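Putative uncharacterized protein (Pyrococcus furiosus, PDB 3V68) is of unknown function, a DUF2666 family protein that probably binds double-stranded DNA. Local coordinates at residues A[49-60]-A[81-89]; A[161-172]-A[238-248]. All coordinates share one frame; numbering follows the deposited sequence.

Contact 1 (A[49-60]-A[81-89])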
loop_
_atom_site.group_PDB
_atom_site.type_symbol
_atom_site.label_atom_id
_atom_site.label_comp_id
_atom_site.label_asym_id
_atom_site.label_seq_id
_atom_site.Cartn_x
_atom_site.Cartn_y
_atom_site.Cartn_z
ATOM N N GLY A 49 6.814 -6.857 12.729
ATOM C CA GLY A 49 6.710 -7.580 14.000
ATOM C C GLY A 49 7.573 -7.124 15.168
ATOM O O GLY A 49 7.266 -7.439 16.322
ATOM N N GLU A 50 8.650 -6.392 14.878
ATOM C CA GLU A 50 9.519 -5.840 15.923
ATOM C C GLU A 50 8.800 -4.750 16.724
ATOM O O GLU A 50 9.090 -4.551 17.908
ATOM C CB GLU A 50 10.819 -5.273 15.322
ATOM C CG GLU A 50 11.709 -6.300 14.603
ATOM C CD GLU A 50 12.642 -5.688 13.549
ATOM O OE1 GLU A 50 12.354 -4.585 13.025
ATOM O OE2 GLU A 50 13.667 -6.329 13.226
ATOM N N LYS A 51 7.855 -4.062 16.078
ATOM C CA LYS A 51 7.199 -2.886 16.659
ATOM C C LYS A 51 5.676 -2.991 16.758
ATOM O O LYS A 51 5.049 -2.245 17.513
ATOM C CB LYS A 51 7.564 -1.624 15.861
ATOM C CG LYS A 51 9.061 -1.282 15.802
ATOM C CD LYS A 51 9.694 -1.185 17.184
ATOM C CE LYS A 51 9.022 -0.130 18.051
ATOM N NZ LYS A 51 9.781 0.085 19.311
ATOM N N ILE A 52 5.086 -3.906 15.992
ATOM C CA ILE A 52 3.633 -4.067 15.950
ATOM C C ILE A 52 3.287 -5.549 16.072
ATOM O O ILE A 52 3.877 -6.390 15.388
ATOM C CB ILE A 52 3.021 -3.475 14.634
ATOM C CG1 ILE A 52 3.291 -1.967 14.528
ATOM C CG2 ILE A 52 1.507 -3.753 14.540
ATOM C CD1 ILE A 52 3.136 -1.393 13.115
ATOM N N ASP A 53 2.347 -5.866 16.956
ATOM C CA ASP A 53 1.839 -7.227 17.082
ATOM C C ASP A 53 0.882 -7.467 15.920
ATOM O O ASP A 53 -0.319 -7.219 16.032
ATOM C CB ASP A 53 1.124 -7.398 18.429
ATOM C CG ASP A 53 0.572 -8.810 18.646
ATOM O OD1 ASP A 53 0.608 -9.652 17.719
ATOM O OD2 ASP A 53 0.081 -9.074 19.763
ATOM N N VAL A 54 1.427 -7.940 14.799
ATOM C CA VAL A 54 0.650 -8.072 13.562
ATOM C C VAL A 54 -0.429 -9.155 13.638
ATOM O O VAL A 54 -1.531 -8.968 13.124
ATOM C CB VAL A 54 1.561 -8.273 12.329
ATOM C CG1 VAL A 54 0.732 -8.476 11.059
ATOM C CG2 VAL A 54 2.470 -7.060 12.165
ATOM N N ASN A 55 -0.121 -10.271 14.297
ATOM C CA ASN A 55 -1.129 -11.308 14.511
ATOM C C ASN A 55 -2.357 -10.752 15.231
ATOM O O ASN A 55 -3.489 -10.991 14.813
ATOM C CB ASN A 55 -0.540 -12.501 15.268
ATOM C CG ASN A 55 0.437 -13.305 14.424
ATOM O OD1 ASN A 55 1.595 -13.483 14.800
ATOM N ND2 ASN A 55 -0.026 -13.790 13.274
ATOM N N GLY A 56 -2.118 -9.988 16.294
ATOM C CA GLY A 56 -3.185 -9.312 17.020
ATOM C C GLY A 56 -3.919 -8.302 16.160
ATOM O O GLY A 56 -5.147 -8.215 16.201
ATOM N N LEU A 57 -3.160 -7.543 15.371
ATOM C CA LEU A 57 -3.728 -6.506 14.510
ATOM C C LEU A 57 -4.724 -7.073 13.506
ATOM O O LEU A 57 -5.843 -6.576 13.383
ATOM C CB LEU A 57 -2.616 -5.738 13.785
ATOM C CG LEU A 57 -3.035 -4.622 12.820
ATOM C CD1 LEU A 57 -3.692 -3.453 13.552
ATOM C CD2 LEU A 57 -1.825 -4.156 12.029
ATOM N N LEU A 58 -4.309 -8.123 12.806
ATOM C CA LEU A 58 -5.140 -8.742 11.776
ATOM C C LEU A 58 -6.254 -9.615 12.362
ATOM O O LEU A 58 -7.108 -10.119 11.626
ATOM C CB LEU A 58 -4.269 -9.531 10.792
ATOM C CG LEU A 58 -3.175 -8.743 10.053
ATOM C CD1 LEU A 58 -2.342 -9.667 9.174
ATOM C CD2 LEU A 58 -3.752 -7.595 9.230
ATOM N N SER A 59 -6.247 -9.778 13.684
ATOM C CA SER A 59 -7.305 -10.502 14.392
ATOM C C SER A 59 -8.418 -9.580 14.895
ATOM O O SER A 59 -9.416 -10.054 15.447
ATOM C CB SER A 59 -6.724 -11.312 15.556
ATOM O OG SER A 59 -5.859 -12.327 15.083
ATOM N N ILE A 60 -8.246 -8.271 14.711
ATOM C CA ILE A 60 -9.270 -7.292 15.091
ATOM C C ILE A 60 -10.517 -7.501 14.236
ATOM O O ILE A 60 -10.431 -7.598 13.008
ATOM C CB ILE A 60 -8.763 -5.828 14.964
ATOM C CG1 ILE A 60 -7.640 -5.558 15.974
ATOM C CG2 ILE A 60 -9.911 -4.826 15.161
ATOM C CD1 ILE A 60 -6.946 -4.220 15.789
ATOM N N GLN A 81 -7.609 -0.004 20.276
ATOM C CA GLN A 81 -7.218 -1.394 20.006
ATOM C C GLN A 81 -5.881 -1.473 19.276
ATOM O O GLN A 81 -5.024 -2.285 19.626
ATOM C CB GLN A 81 -8.286 -2.127 19.184
ATOM C CG GLN A 81 -9.560 -2.486 19.933
ATOM C CD GLN A 81 -10.548 -3.240 19.057
ATOM O OE1 GLN A 81 -11.477 -2.650 18.508
ATOM N NE2 GLN A 81 -10.339 -4.547 18.909
ATOM N N ILE A 82 -5.709 -0.627 18.261
ATOM C CA ILE A 82 -4.470 -0.590 17.491
ATOM C C ILE A 82 -3.295 -0.129 18.359
ATOM O O ILE A 82 -2.217 -0.720 18.312
ATOM C CB ILE A 82 -4.610 0.301 16.227
ATOM C CG1 ILE A 82 -5.643 -0.302 15.270
ATOM C CG2 ILE A 82 -3.262 0.470 15.520
ATOM C CD1 ILE A 82 -6.070 0.622 14.133
ATOM N N GLY A 83 -3.517 0.920 19.152
ATOM C CA GLY A 83 -2.495 1.458 20.048
ATOM C C GLY A 83 -1.942 0.404 20.988
ATOM O O GLY A 83 -0.739 0.355 21.244
ATOM N N ARG A 84 -2.828 -0.456 21.476
ATOM C CA ARG A 84 -2.438 -1.535 22.388
ATOM C C ARG A 84 -1.552 -2.596 21.743
ATOM O O ARG A 84 -0.901 -3.381 22.436
ATOM C CB ARG A 84 -3.677 -2.164 23.022
ATOM C CG ARG A 84 -4.232 -1.285 24.102
ATOM C CD ARG A 84 -5.544 -1.755 24.651
ATOM N NE ARG A 84 -5.850 -0.976 25.845
ATOM C CZ ARG A 84 -7.054 -0.857 26.390
ATOM N NH1 ARG A 84 -8.102 -1.464 25.855
ATOM N NH2 ARG A 84 -7.202 -0.119 27.481
ATOM N N LEU A 85 -1.524 -2.612 20.416
ATOM C CA LEU A 85 -0.741 -3.587 19.677
ATOM C C LEU A 85 0.603 -3.022 19.207
ATOM O O LEU A 85 1.378 -3.720 18.553
ATOM C CB LEU A 85 -1.556 -4.119 18.493
ATOM C CG LEU A 85 -2.837 -4.879 18.860
ATOM C CD1 LEU A 85 -3.797 -4.898 17.691
ATOM C CD2 LEU A 85 -2.537 -6.302 19.335
ATOM N N VAL A 86 0.871 -1.766 19.558
ATOM C CA VAL A 86 2.115 -1.095 19.174
ATOM C C VAL A 86 3.094 -1.085 20.346
ATOM O O VAL A 86 2.805 -0.524 21.409
ATOM C CB VAL A 86 1.857 0.346 18.662
ATOM C CG1 VAL A 86 3.168 1.092 18.449
ATOM C CG2 VAL A 86 1.051 0.314 17.364
ATOM N N MET A 87 4.252 -1.709 20.136
ATOM C CA MET A 87 5.278 -1.815 21.169
ATOM C C MET A 87 6.194 -0.594 21.151
ATOM O O MET A 87 7.340 -0.661 20.705
ATOM C CB MET A 87 6.088 -3.105 20.996
ATOM C CG MET A 87 5.302 -4.387 21.257
ATOM S SD MET A 87 4.394 -5.005 19.820
ATOM C CE MET A 87 5.676 -5.876 18.932
ATOM N N GLU A 88 5.671 0.523 21.645
ATOM C CA GLU A 88 6.416 1.771 21.702
ATOM C C GLU A 88 5.894 2.622 22.848
ATOM O O GLU A 88 4.679 2.737 23.038
ATOM C CB GLU A 88 6.304 2.527 20.368
ATOM C CG GLU A 88 7.089 3.845 20.307
ATOM C CD GLU A 88 8.563 3.675 20.642
ATOM O OE1 GLU A 88 9.248 2.871 19.980
ATOM O OE2 GLU A 88 9.038 4.354 21.577
ATOM N N ASP A 89 6.823 3.208 23.602
ATOM C CA ASP A 89 6.494 4.034 24.759
ATOM C C ASP A 89 6.515 5.517 24.420
ATOM O O ASP A 89 5.746 6.294 24.991
ATOM C CB ASP A 89 7.471 3.760 25.907
ATOM C CG ASP A 89 7.558 2.290 26.267
ATOM O OD1 ASP A 89 8.665 1.838 26.624
ATOM O OD2 ASP A 89 6.527 1.584 26.194
#

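Contact 2 (A[161-172]-A[238-248])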
loop_
_atom_site.group_PDB
_atom_site.type_symbol
_atom_site.label_atom_id
_atom_site.label_comp_id
_atom_site.label_asym_id
_atom_site.label_seq_id
_atom_site.Cartn_x
_atom_site.Cartn_y
_atom_site.Cartn_z
ATOM N N LEU A 161 12.028 -3.823 10.135
ATOM C CA LEU A 161 11.300 -2.583 9.899
ATOM C C LEU A 161 11.873 -1.787 8.727
ATOM O O LEU A 161 11.151 -1.026 8.083
ATOM C CB LEU A 161 11.267 -1.718 11.166
ATOM C CG LEU A 161 10.086 -0.750 11.260
ATOM C CD1 LEU A 161 8.817 -1.484 11.640
ATOM C CD2 LEU A 161 10.369 0.355 12.257
ATOM N N ASP A 162 13.160 -1.969 8.445
ATOM C CA ASP A 162 13.777 -1.282 7.318
ATOM C C ASP A 162 13.366 -1.903 5.990
ATOM O O ASP A 162 13.200 -1.195 4.994
ATOM C CB ASP A 162 15.296 -1.241 7.436
ATOM C CG ASP A 162 15.906 -0.227 6.494
ATOM O OD1 ASP A 162 15.278 0.837 6.300
ATOM O OD2 ASP A 162 16.990 -0.501 5.941
ATOM N N ILE A 163 13.198 -3.221 5.991
ATOM C CA ILE A 163 12.646 -3.925 4.839
ATOM C C ILE A 163 11.209 -3.455 4.617
ATOM O O ILE A 163 10.815 -3.159 3.487
ATOM C CB ILE A 163 12.727 -5.460 5.005
ATOM C CG1 ILE A 163 14.183 -5.889 5.237
ATOM C CG2 ILE A 163 12.147 -6.163 3.781
ATOM C CD1 ILE A 163 14.340 -7.319 5.700
ATOM N N ALA A 164 10.445 -3.352 5.705
ATOM C CA ALA A 164 9.091 -2.800 5.643
ATOM C C ALA A 164 9.080 -1.414 5.003
ATOM O O ALA A 164 8.219 -1.122 4.172
ATOM C CB ALA A 164 8.469 -2.742 7.028
ATOM N N ARG A 165 10.030 -0.568 5.402
ATOM C CA ARG A 165 10.131 0.794 4.871
ATOM C C ARG A 165 10.372 0.791 3.365
ATOM O O ARG A 165 9.711 1.529 2.627
ATOM C CB ARG A 165 11.245 1.582 5.569
ATOM C CG ARG A 165 11.230 3.069 5.239
ATOM C CD ARG A 165 12.566 3.750 5.520
ATOM N NE ARG A 165 13.704 3.008 4.983
ATOM C CZ ARG A 165 14.090 3.002 3.708
ATOM N NH1 ARG A 165 13.431 3.699 2.786
ATOM N NH2 ARG A 165 15.144 2.283 3.349
ATOM N N LEU A 166 11.322 -0.031 2.922
ATOM C CA LEU A 166 11.666 -0.125 1.505
ATOM C C LEU A 166 10.483 -0.638 0.695
ATOM O O LEU A 166 10.182 -0.107 -0.377
ATOM C CB LEU A 166 12.893 -1.014 1.280
ATOM C CG LEU A 166 13.452 -0.971 -0.149
ATOM C CD1 LEU A 166 13.997 0.413 -0.493
ATOM C CD2 LEU A 166 14.518 -2.040 -0.343
ATOM N N LEU A 167 9.816 -1.666 1.211
ATOM C CA LEU A 167 8.627 -2.203 0.553
ATOM C C LEU A 167 7.522 -1.149 0.443
ATOM O O LEU A 167 6.883 -1.023 -0.602
ATOM C CB LEU A 167 8.116 -3.447 1.283
ATOM C CG LEU A 167 8.995 -4.700 1.220
ATOM C CD1 LEU A 167 8.453 -5.739 2.180
ATOM C CD2 LEU A 167 9.064 -5.260 -0.197
ATOM N N ALA A 168 7.318 -0.381 1.511
ATOM C CA ALA A 168 6.341 0.708 1.502
ATOM C C ALA A 168 6.707 1.794 0.488
ATOM O O ALA A 168 5.830 2.324 -0.204
ATOM C CB ALA A 168 6.185 1.304 2.906
ATOM N N SER A 169 7.999 2.110 0.408
ATOM C CA SER A 169 8.516 3.087 -0.551
ATOM C C SER A 169 8.312 2.624 -1.993
ATOM O O SER A 169 7.936 3.415 -2.855
ATOM C CB SER A 169 9.998 3.365 -0.291
ATOM O OG SER A 169 10.444 4.469 -1.064
ATOM N N ILE A 170 8.551 1.337 -2.244
ATOM C CA ILE A 170 8.321 0.758 -3.567
ATOM C C ILE A 170 6.836 0.824 -3.919
ATOM O O ILE A 170 6.472 1.179 -5.042
ATOM C CB ILE A 170 8.852 -0.688 -3.654
ATOM C CG1 ILE A 170 10.383 -0.674 -3.649
ATOM C CG2 ILE A 170 8.325 -1.397 -4.913
ATOM C CD1 ILE A 170 11.023 -2.012 -3.343
ATOM N N ASN A 171 5.977 0.520 -2.947
ATOM C CA ASN A 171 4.544 0.618 -3.162
ATOM C C ASN A 171 4.144 2.040 -3.548
ATOM O O ASN A 171 3.337 2.238 -4.454
ATOM C CB ASN A 171 3.781 0.176 -1.911
ATOM C CG ASN A 171 2.282 0.191 -2.111
ATOM O OD1 ASN A 171 1.547 0.879 -1.386
ATOM N ND2 ASN A 171 1.813 -0.564 -3.089
ATOM N N GLU A 172 4.726 3.023 -2.866
ATOM C CA GLU A 172 4.443 4.426 -3.157
ATOM C C GLU A 172 4.830 4.797 -4.581
ATOM O O GLU A 172 4.088 5.497 -5.257
ATOM C CB GLU A 172 5.120 5.336 -2.134
ATOM C CG GLU A 172 4.394 5.325 -0.801
ATOM C CD GLU A 172 5.237 5.830 0.348
ATOM O OE1 GLU A 172 6.473 5.951 0.186
ATOM O OE2 GLU A 172 4.646 6.095 1.419
ATOM N N ASP A 238 -2.346 2.461 1.626
ATOM C CA ASP A 238 -0.924 2.363 1.300
ATOM C C ASP A 238 -0.129 2.808 2.528
ATOM O O ASP A 238 -0.321 3.922 3.020
ATOM C CB ASP A 238 -0.583 3.222 0.064
ATOM C CG ASP A 238 -1.398 2.834 -1.173
ATOM O OD1 ASP A 238 -1.501 1.621 -1.465
ATOM O OD2 ASP A 238 -1.933 3.743 -1.861
ATOM N N VAL A 239 0.736 1.929 3.037
ATOM C CA VAL A 239 1.565 2.224 4.219
ATOM C C VAL A 239 2.474 3.435 3.958
ATOM O O VAL A 239 3.212 3.448 2.975
ATOM C CB VAL A 239 2.426 0.999 4.639
ATOM C CG1 VAL A 239 3.452 1.386 5.705
ATOM C CG2 VAL A 239 1.535 -0.143 5.129
ATOM N N PRO A 240 2.404 4.468 4.825
ATOM C CA PRO A 240 3.266 5.634 4.629
ATOM C C PRO A 240 4.718 5.340 5.014
ATOM O O PRO A 240 5.039 5.194 6.204
ATOM C CB PRO A 240 2.632 6.693 5.540
ATOM C CG PRO A 240 1.963 5.915 6.614
ATOM C CD PRO A 240 1.491 4.638 5.973
ATOM N N SER A 241 5.588 5.239 4.010
ATOM C CA SER A 241 6.985 4.879 4.246
ATOM C C SER A 241 7.680 5.911 5.132
ATOM O O SER A 241 8.554 5.558 5.919
ATOM C CB SER A 241 7.753 4.721 2.929
ATOM O OG SER A 241 7.958 5.980 2.310
ATOM N N LYS A 242 7.277 7.174 5.004
ATOM C CA LYS A 242 7.892 8.253 5.780
ATOM C C LYS A 242 7.756 8.030 7.289
ATOM O O LYS A 242 8.646 8.400 8.048
ATOM C CB LYS A 242 7.385 9.638 5.351
ATOM C CG LYS A 242 5.931 9.978 5.670
ATOM C CD LYS A 242 5.628 11.411 5.254
ATOM C CE LYS A 242 4.303 11.910 5.803
ATOM N NZ LYS A 242 4.119 13.365 5.526
ATOM N N ASN A 243 6.654 7.414 7.718
ATOM C CA ASN A 243 6.472 7.101 9.140
ATOM C C ASN A 243 7.551 6.149 9.644
ATOM O O ASN A 243 8.086 6.322 10.739
ATOM C CB ASN A 243 5.085 6.513 9.410
ATOM C CG ASN A 243 3.969 7.524 9.230
ATOM O OD1 ASN A 243 4.028 8.386 8.352
ATOM N ND2 ASN A 243 2.928 7.408 10.053
ATOM N N LEU A 244 7.883 5.158 8.824
ATOM C CA LEU A 244 8.886 4.168 9.179
ATOM C C LEU A 244 10.291 4.763 9.085
ATOM O O LEU A 244 11.157 4.445 9.899
ATOM C CB LEU A 244 8.739 2.912 8.309
ATOM C CG LEU A 244 7.410 2.154 8.447
ATOM C CD1 LEU A 244 7.281 1.069 7.373
ATOM C CD2 LEU A 244 7.241 1.564 9.851
ATOM N N GLU A 245 10.487 5.641 8.100
ATOM C CA GLU A 245 11.723 6.402 7.928
ATOM C C GLU A 245 12.009 7.234 9.177
ATOM O O GLU A 245 13.116 7.190 9.717
ATOM C CB GLU A 245 11.600 7.309 6.696
ATOM C CG GLU A 245 12.893 7.978 6.225
ATOM C CD GLU A 245 12.676 8.859 4.998
ATOM O OE1 GLU A 245 11.737 8.587 4.210
ATOM O OE2 GLU A 245 13.450 9.824 4.819
ATOM N N LYS A 246 10.995 7.967 9.637
ATOM C CA LYS A 246 11.125 8.828 10.818
ATOM C C LYS A 246 11.373 8.027 12.098
ATOM O O LYS A 246 12.140 8.465 12.961
ATOM C CB LYS A 246 9.906 9.750 10.967
ATOM C CG LYS A 246 10.000 10.785 12.101
ATOM C CD LYS A 246 11.130 11.787 11.891
ATOM C CE LYS A 246 11.369 12.610 13.149
ATOM N NZ LYS A 246 12.483 13.586 12.980
ATOM N N TYR A 247 10.736 6.862 12.220
ATOM C CA TYR A 247 11.002 5.990 13.363
ATOM C C TYR A 247 12.460 5.523 13.381
ATOM O O TYR A 247 13.117 5.568 14.423
ATOM C CB TYR A 247 10.062 4.771 13.428
ATOM C CG TYR A 247 10.463 3.836 14.552
ATOM C CD1 TYR A 247 9.957 4.003 15.842
ATOM C CD2 TYR A 247 11.400 2.827 14.339
ATOM C CE1 TYR A 247 10.354 3.165 16.881
ATOM C CE2 TYR A 247 11.805 1.989 15.367
ATOM C CZ TYR A 247 11.282 2.163 16.634
ATOM O OH TYR A 247 11.689 1.328 17.652
ATOM N N LEU A 248 12.951 5.071 12.227
ATOM C CA LEU A 248 14.297 4.499 12.119
ATOM C C LEU A 248 15.414 5.530 12.294
ATOM O O LEU A 248 16.543 5.166 12.628
ATOM C CB LEU A 248 14.463 3.731 10.801
ATOM C CG LEU A 248 13.645 2.439 10.671
ATOM C CD1 LEU A 248 13.622 1.945 9.232
ATOM C CD2 LEU A 248 14.150 1.350 11.609
HETATM O O HOH W 1 11.403 6.123 2.984
HETATM O O HOH W 2 3.073 2.277 0.571
HETATM O O HOH W 3 0.794 -0.679 1.600
HETATM O O HOH W 4 5.573 8.258 2.800
#

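Contact 1 (A[49-60]-A[81-89])
Lys51 reaches across to the 81-89 segment with a side chain folded at chi2 and chi3, which brings its ammonium back to two acceptors. Lys51 NZ donates to the backbone Met87 O at 2.9 Å and forms a salt bridge with Glu88 OE1, meeting that oxygen on its anti side, 30° out of the carboxylate plane; Tyr247 OH also lies beside it. Next to this group the backbones join in a single beta bridge between Ile52 and Val86, flanked by Met87 N to Lys51 O and by a nearly straight bond (175°) from Asp53 N to Leu85 O. Met87, its chain bent at chi2 and chi3, lays its sulfur and methyl along this backbone, Met87 CE 3.4 Å from Gly49 O.

Farther along, Leu85 sets both methyls against helix 54-58 and the residues flanking it. Leu85 CD1 lies 3.6 Å from Leu57 CA and 3.7 Å from Ile60 CD1, while Leu85 CD2 lies 3.9 Å from Gly56 CA, where a beta carbon would collide with it. Asp53 N-caps the helix, its OD1 accepting from Gly56 N.

Polar bonds thus fix the register at one end, and branched aliphatic packing, with Ile82 CG1 touching both Leu57 CD1 and Ile60 CD1, joins the two short helices at the other.

Contact 2 (A[161-172]-A[238-248])
Glu172 and Ser241 make the direct polar link between the two helices. Both carboxylate oxygens are engaged: Ser241 OG donates to Glu172 OE1 at 2.6 Å, on its syn side, and Ser241 N donates to Glu172 OE2 at 2.9 Å from above the carboxylate plane. The serine hydroxyl can do this because it stands between its own N and carbonyl carbon (chi1 71°), beside its backbone N-H. Water 4 joins Glu172 OE2 to Lys242 N, so the carboxylate faces the first turn of helix 241-248, where a negative charge would probably be favoured by the helix dipole. Were Glu172 replaced by an alanine, the hydroxyl and N-H of Ser241 would probably lose their shared carboxylate, and water 4 one of its acceptors.

A second polar group centres on Arg165, whose NE and NH2 both grip Asp162 OD1 in the guanidinium plane. This two-nitrogen grip steadies a side chain whose Arg165 CD packs 3.7 Å from Glu245 CA; water 1 bridges Arg165 NH1 to Glu245 OE1.

Apolar and close-packed contacts fill the remainder. Arg165 is a knob among Ser241, Leu244, Glu245 and Leu248, and Ser241 a knob among Arg165, Ala168, Ser169 and Glu172. Small Ala168 allows its CB to come 3.8 Å from Ser241 CB, while Leu244 lays CD1 on Ala164 CB and CD2 on the end of Leu161. Leu161 CD2 meets Tyr247 CD2 at 3.4 Å, approaching the ring obliquely.

The axes of segments 161-172 and 241-248 come within 8.6 Å, at 150° between their directions, nearly antiparallel. Helix 160-181 also packs against strand 146-153 and helix 26-43, whereas Val239 and Asn243 turn to helix 91-110, so this pair lies between the sheet and that helix.

How the contacts relate
Contacts 1 and 2 belong to the two DUF2666 ranges of one chain, the first closing before the second opens, and their centres lie about 17 Å apart. They nevertheless touch. Glu50 OE1 lies 3.0 Å from Leu161 N, probably as a hydrogen bond, while its OE2 accepts from Leu160 N, so a carboxylate of the first range receives the N-H groups at the start of helix 160-181. Glu88 OE1 comes 3.3 Å from Tyr247 CE1, and Lys51 CG packs on Leu161 CD2. Helix 91-110 is common to both contacts, touching Ile82 and Val86 on the side of contact 1. The seam therefore joins the two ranges.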